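Hypothetical protein PHS013 (Pyrococcus horikoshii, PDB 1WMI) is probably the toxin of a RelE/ParE-family type II toxin-antitoxin pair, its RelE relatives being ribosome-dependent messenger RNA endonucleases. Local coordinates at residues Y35-R40 with V70-K75; R30-Y35 with R40-V45. All blocks are in the same frame, centred on the assembly; numbering follows the deposited sequence.

Contact 1 joins the loop after helix 20-33 to the end of strand 65-71, and contact 2 joins the last turn of that helix to the short helix 40-43. Their centres lie 9 Å apart; they share Y35 and R40, and residues 36-39 of contact 1 connect the two segments of contact 2: P39 packs on I32 and L33, and V38 on V45. Neither contact has a hydrogen bond across it. Contact 1, residues 35-40 with 70-75, is the more buried, a proline against an aliphatic and an indole beside the sheet. In contact 2, residues 30-35 with 40-45, I32 meets buried F43 and solvent-exposed K42, so it spans the passage from interior to surface.

Contact 1 of 2, residues Y35-R40 with V70-K75; sequences YEPVPR and VNWKDK
The loop that leaves helix 20-33 packs against the end of strand 65-71 in a small apolar cluster beside the five-stranded sheet of this RelE/ParE-type fold. P37 touches both V70 and W72; the CA atoms of P37 and V70, the nearest pair, are 6.9 Å apart. P37 CG approaches the six-membered ring of W72 obliquely, 3.5 Å from both CH2 and CZ3, so the pyrrolidine meets the outer end of the indole. P37 CB reaches V70 CG1 at 4.1 Å. V70 carries CG1 anti to its backbone N (chi1 177°), and this methyl lies over the centre of the W72 ring system, 3.5 Å above its plane; the indole therefore rests on V70 while its far end meets P37. V38 CG2 adds a looser contact to W72 CH2 at 4.4 Å. Y57 of strand 54-60 touches V38, V70 and W72, and a basic side chain of another protein's chain makes a cation-pi contact with W72. Carbon meets carbon throughout, with no hydrogen bond between the segments. P37 O is hydrogen-bonded to Y68 OH, and W72 NE1 weakly to D55 OD1. The adhesion is thus van der Waals and hydrophobic, these polar atoms being paired outside it.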
# COMPACT_ATOMS: atom_id res chain seq x y z
N TYR A 35 -4.73 8.97 -17.55
CA TYR A 35 -5.97 8.24 -17.78
C TYR A 35 -6.61 7.81 -16.47
O TYR A 35 -7.82 7.91 -16.30
CB TYR A 35 -5.71 6.99 -18.62
CG TYR A 35 -5.41 7.27 -20.06
CD1 TYR A 35 -6.33 7.92 -20.88
CD2 TYR A 35 -4.21 6.85 -20.64
CE1 TYR A 35 -6.07 8.13 -22.23
CE2 TYR A 35 -3.94 7.06 -21.98
CZ TYR A 35 -4.87 7.70 -22.77
OH TYR A 35 -4.60 7.90 -24.11
N GLU A 36 -5.77 7.33 -15.55
CA GLU A 36 -6.21 6.84 -14.25
C GLU A 36 -5.50 7.61 -13.14
O GLU A 36 -4.31 7.43 -12.92
CB GLU A 36 -5.87 5.35 -14.15
CG GLU A 36 -6.46 4.65 -12.94
CD GLU A 36 -7.93 4.36 -13.12
OE1 GLU A 36 -8.63 4.14 -12.11
OE2 GLU A 36 -8.40 4.34 -14.29
N PRO A 37 -6.23 8.48 -12.43
CA PRO A 37 -5.66 9.28 -11.33
C PRO A 37 -5.16 8.47 -10.12
O PRO A 37 -4.23 8.88 -9.43
CB PRO A 37 -6.80 10.23 -10.98
CG PRO A 37 -8.01 9.39 -11.26
CD PRO A 37 -7.66 8.79 -12.60
N VAL A 38 -5.80 7.34 -9.86
CA VAL A 38 -5.39 6.49 -8.75
C VAL A 38 -5.19 5.05 -9.20
O VAL A 38 -6.06 4.20 -9.03
CB VAL A 38 -6.44 6.51 -7.59
CG1 VAL A 38 -5.88 5.76 -6.38
CG2 VAL A 38 -6.79 7.94 -7.22
N PRO A 39 -4.03 4.76 -9.82
CA PRO A 39 -3.72 3.41 -10.30
C PRO A 39 -3.28 2.59 -9.09
O PRO A 39 -2.12 2.21 -8.97
CB PRO A 39 -2.58 3.66 -11.28
CG PRO A 39 -1.86 4.81 -10.64
CD PRO A 39 -2.99 5.72 -10.24
N ARG A 40 -4.23 2.32 -8.20
CA ARG A 40 -3.97 1.60 -6.96
C ARG A 40 -3.14 0.33 -7.05
O ARG A 40 -2.14 0.19 -6.35
CB ARG A 40 -5.29 1.28 -6.25
CG ARG A 40 -5.13 0.40 -5.02
CD ARG A 40 -5.65 1.09 -3.77
NE ARG A 40 -5.83 0.15 -2.67
CZ ARG A 40 -6.12 0.49 -1.41
NH1 ARG A 40 -6.27 -0.46 -0.49
NH2 ARG A 40 -6.25 1.77 -1.07
N VAL A 70 -4.71 15.33 -6.61
CA VAL A 70 -5.67 15.18 -7.69
C VAL A 70 -6.77 16.20 -7.47
O VAL A 70 -7.45 16.19 -6.45
CB VAL A 70 -6.29 13.76 -7.74
CG1 VAL A 70 -7.35 13.69 -8.85
CG2 VAL A 70 -5.22 12.73 -7.97
N ASN A 71 -6.91 17.10 -8.43
CA ASN A 71 -7.94 18.13 -8.39
C ASN A 71 -8.97 17.61 -9.37
O ASN A 71 -8.82 17.74 -10.58
CB ASN A 71 -7.37 19.46 -8.88
CG ASN A 71 -8.29 20.62 -8.60
OD1 ASN A 71 -9.42 20.45 -8.17
ND2 ASN A 71 -7.81 21.83 -8.87
N TRP A 72 -10.02 16.98 -8.83
CA TRP A 72 -11.06 16.41 -9.66
C TRP A 72 -11.84 17.42 -10.48
O TRP A 72 -12.22 17.14 -11.60
CB TRP A 72 -12.02 15.59 -8.80
CG TRP A 72 -11.32 14.52 -8.02
CD1 TRP A 72 -10.87 14.61 -6.73
CD2 TRP A 72 -10.96 13.21 -8.47
NE1 TRP A 72 -10.27 13.44 -6.35
CE2 TRP A 72 -10.31 12.56 -7.40
CE3 TRP A 72 -11.13 12.52 -9.68
CZ2 TRP A 72 -9.82 11.24 -7.50
CZ3 TRP A 72 -10.65 11.21 -9.78
CH2 TRP A 72 -10.00 10.59 -8.70
N LYS A 73 -12.07 18.60 -9.91
CA LYS A 73 -12.83 19.65 -10.58
C LYS A 73 -12.14 20.12 -11.86
O LYS A 73 -12.77 20.19 -12.92
CB LYS A 73 -13.02 20.84 -9.64
CG LYS A 73 -14.09 21.84 -10.09
CD LYS A 73 -13.51 23.20 -10.45
CE LYS A 73 -12.97 23.26 -11.87
NZ LYS A 73 -14.02 23.33 -12.91
N ASP A 74 -10.86 20.43 -11.76
CA ASP A 74 -10.08 20.91 -12.90
C ASP A 74 -9.39 19.78 -13.66
O ASP A 74 -8.86 19.99 -14.75
CB ASP A 74 -9.02 21.90 -12.44
CG ASP A 74 -9.61 23.10 -11.72
OD1 ASP A 74 -9.09 23.45 -10.64
OD2 ASP A 74 -10.56 23.70 -12.25
N LYS A 75 -9.39 18.58 -13.07
CA LYS A 75 -8.73 17.42 -13.68
C LYS A 75 -7.23 17.69 -13.77
O LYS A 75 -6.61 17.52 -14.82
CB LYS A 75 -9.31 17.12 -15.06
CG LYS A 75 -10.78 16.71 -15.04
CD LYS A 75 -11.21 16.01 -16.32
CE LYS A 75 -11.23 16.94 -17.52
NZ LYS A 75 -11.72 16.23 -18.74

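Contact 2 of 2, residues R30-Y35 with R40-V45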
# COMPACT_ATOMS: atom_id res chain seq x y z
N ARG A 30 3.51 8.75 -15.27
CA ARG A 30 2.89 9.97 -15.80
C ARG A 30 1.87 9.62 -16.89
O ARG A 30 0.76 10.16 -16.91
CB ARG A 30 3.94 10.89 -16.42
CG ARG A 30 3.34 12.06 -17.19
CD ARG A 30 4.27 12.58 -18.29
NE ARG A 30 4.57 11.55 -19.27
CZ ARG A 30 5.42 11.68 -20.28
NH1 ARG A 30 5.62 10.66 -21.11
NH2 ARG A 30 6.08 12.82 -20.48
N ASP A 31 2.25 8.72 -17.79
CA ASP A 31 1.36 8.33 -18.88
C ASP A 31 0.08 7.68 -18.34
O ASP A 31 -1.02 7.93 -18.83
CB ASP A 31 2.08 7.36 -19.83
CG ASP A 31 3.13 8.05 -20.68
OD1 ASP A 31 3.92 7.34 -21.35
OD2 ASP A 31 3.18 9.29 -20.70
N ILE A 32 0.22 6.85 -17.31
CA ILE A 32 -0.94 6.19 -16.72
C ILE A 32 -1.80 7.18 -15.94
O ILE A 32 -3.03 7.12 -15.98
CB ILE A 32 -0.49 5.02 -15.82
CG1 ILE A 32 0.11 3.92 -16.69
CG2 ILE A 32 -1.67 4.52 -15.01
CD1 ILE A 32 0.74 2.78 -15.94
N LEU A 33 -1.15 8.08 -15.22
CA LEU A 33 -1.85 9.09 -14.42
C LEU A 33 -2.83 9.93 -15.26
O LEU A 33 -3.90 10.33 -14.76
CB LEU A 33 -0.80 10.00 -13.77
CG LEU A 33 -0.64 9.97 -12.24
CD1 LEU A 33 -0.77 8.55 -11.70
CD2 LEU A 33 0.71 10.57 -11.89
N GLU A 34 -2.48 10.18 -16.52
CA GLU A 34 -3.34 10.97 -17.39
C GLU A 34 -4.67 10.29 -17.70
O GLU A 34 -5.64 10.95 -18.07
CB GLU A 34 -2.60 11.31 -18.69
CG GLU A 34 -1.45 12.29 -18.45
CD GLU A 34 -0.57 12.49 -19.66
OE1 GLU A 34 0.40 13.26 -19.57
OE2 GLU A 34 -0.85 11.88 -20.71
N TYR A 35 -4.73 8.97 -17.55
CA TYR A 35 -5.97 8.24 -17.78
C TYR A 35 -6.61 7.81 -16.47
O TYR A 35 -7.82 7.91 -16.30
CB TYR A 35 -5.71 6.99 -18.62
CG TYR A 35 -5.41 7.27 -20.06
CD1 TYR A 35 -6.33 7.92 -20.88
CD2 TYR A 35 -4.21 6.85 -20.64
CE1 TYR A 35 -6.07 8.13 -22.23
CE2 TYR A 35 -3.94 7.06 -21.98
CZ TYR A 35 -4.87 7.70 -22.77
OH TYR A 35 -4.60 7.90 -24.11
N ARG A 40 -4.23 2.32 -8.20
CA ARG A 40 -3.97 1.60 -6.96
C ARG A 40 -3.14 0.33 -7.05
O ARG A 40 -2.14 0.19 -6.35
CB ARG A 40 -5.29 1.28 -6.25
CG ARG A 40 -5.13 0.40 -5.02
CD ARG A 40 -5.65 1.09 -3.77
NE ARG A 40 -5.83 0.15 -2.67
CZ ARG A 40 -6.12 0.49 -1.41
NH1 ARG A 40 -6.27 -0.46 -0.49
NH2 ARG A 40 -6.25 1.77 -1.07
N GLU A 41 -3.57 -0.59 -7.90
CA GLU A 41 -2.91 -1.88 -8.07
C GLU A 41 -1.47 -1.83 -8.57
O GLU A 41 -0.57 -2.39 -7.95
CB GLU A 41 -3.72 -2.76 -9.02
CG GLU A 41 -3.94 -4.18 -8.55
CD GLU A 41 -5.33 -4.38 -7.95
OE1 GLU A 41 -6.31 -4.09 -8.66
OE2 GLU A 41 -5.43 -4.83 -6.79
N LYS A 42 -1.27 -1.15 -9.70
CA LYS A 42 0.05 -1.07 -10.30
C LYS A 42 1.07 -0.26 -9.53
O LYS A 42 2.27 -0.52 -9.64
CB LYS A 42 -0.07 -0.53 -11.73
CG LYS A 42 1.19 -0.68 -12.57
CD LYS A 42 0.84 -0.80 -14.05
CE LYS A 42 -0.01 -2.04 -14.32
NZ LYS A 42 -0.60 -2.00 -15.68
N PHE A 43 0.62 0.72 -8.75
CA PHE A 43 1.56 1.54 -8.01
C PHE A 43 1.36 1.59 -6.50
O PHE A 43 1.81 2.53 -5.85
CB PHE A 43 1.56 2.95 -8.60
CG PHE A 43 2.12 3.02 -9.98
CD1 PHE A 43 3.48 2.89 -10.20
CD2 PHE A 43 1.28 3.18 -11.08
CE1 PHE A 43 4.02 2.91 -11.48
CE2 PHE A 43 1.80 3.22 -12.37
CZ PHE A 43 3.18 3.08 -12.57
N ASP A 44 0.66 0.60 -5.96
CA ASP A 44 0.43 0.49 -4.52
C ASP A 44 0.09 1.84 -3.90
O ASP A 44 0.54 2.16 -2.80
CB ASP A 44 1.69 -0.08 -3.86
CG ASP A 44 1.40 -0.84 -2.58
OD1 ASP A 44 0.24 -0.84 -2.12
OD2 ASP A 44 2.36 -1.44 -2.03
N VAL A 45 -0.72 2.62 -4.60
CA VAL A 45 -1.08 3.95 -4.13
C VAL A 45 -2.07 3.97 -2.96
O VAL A 45 -2.97 3.13 -2.89
CB VAL A 45 -1.66 4.79 -5.29
CG1 VAL A 45 -0.72 4.76 -6.49
CG2 VAL A 45 -3.01 4.27 -5.68
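I32 sets CG1 anti to its carbonyl carbon (chi1 -68°) and extends CD1 beyond it (chi2 173°), which carries that methyl across to the short helix; F43, with its CG likewise anti to the carbonyl carbon (chi1 -67°), turns its ring back to meet it. I32 CD1 lies 3.7 Å from F43 CE2 and 4.2 Å from F43 CZ. Because the methyl sits near the ring plane, it meets the edge of the phenyl group. The same I32 CD1 touches the aliphatic part of K42, with K42 CD at 4.0 Å, and the two side chains cross at about a right angle. K42 CG stands 3.9 Å above one face of F43, offset toward the rim. I32 CD1 thus rests in the angle between the ring edge and the lysine methylenes, both on the same side of it. The nearest CA atoms, those of I32 and K42, are 9.7 Å apart, so side chains alone bridge the two elements. K42 is exposed and F43 buried, which puts the contact at the border of the core. F29, earlier on helix 20-33, meets the F43 ring edge to face, and P39 packs on I32 from the connecting loop. L33 on the same helix packs on V5 of strand 4-8 and on I77 and I79 of strand 76-83, while the F43 backbone is hydrogen-bonded to R60.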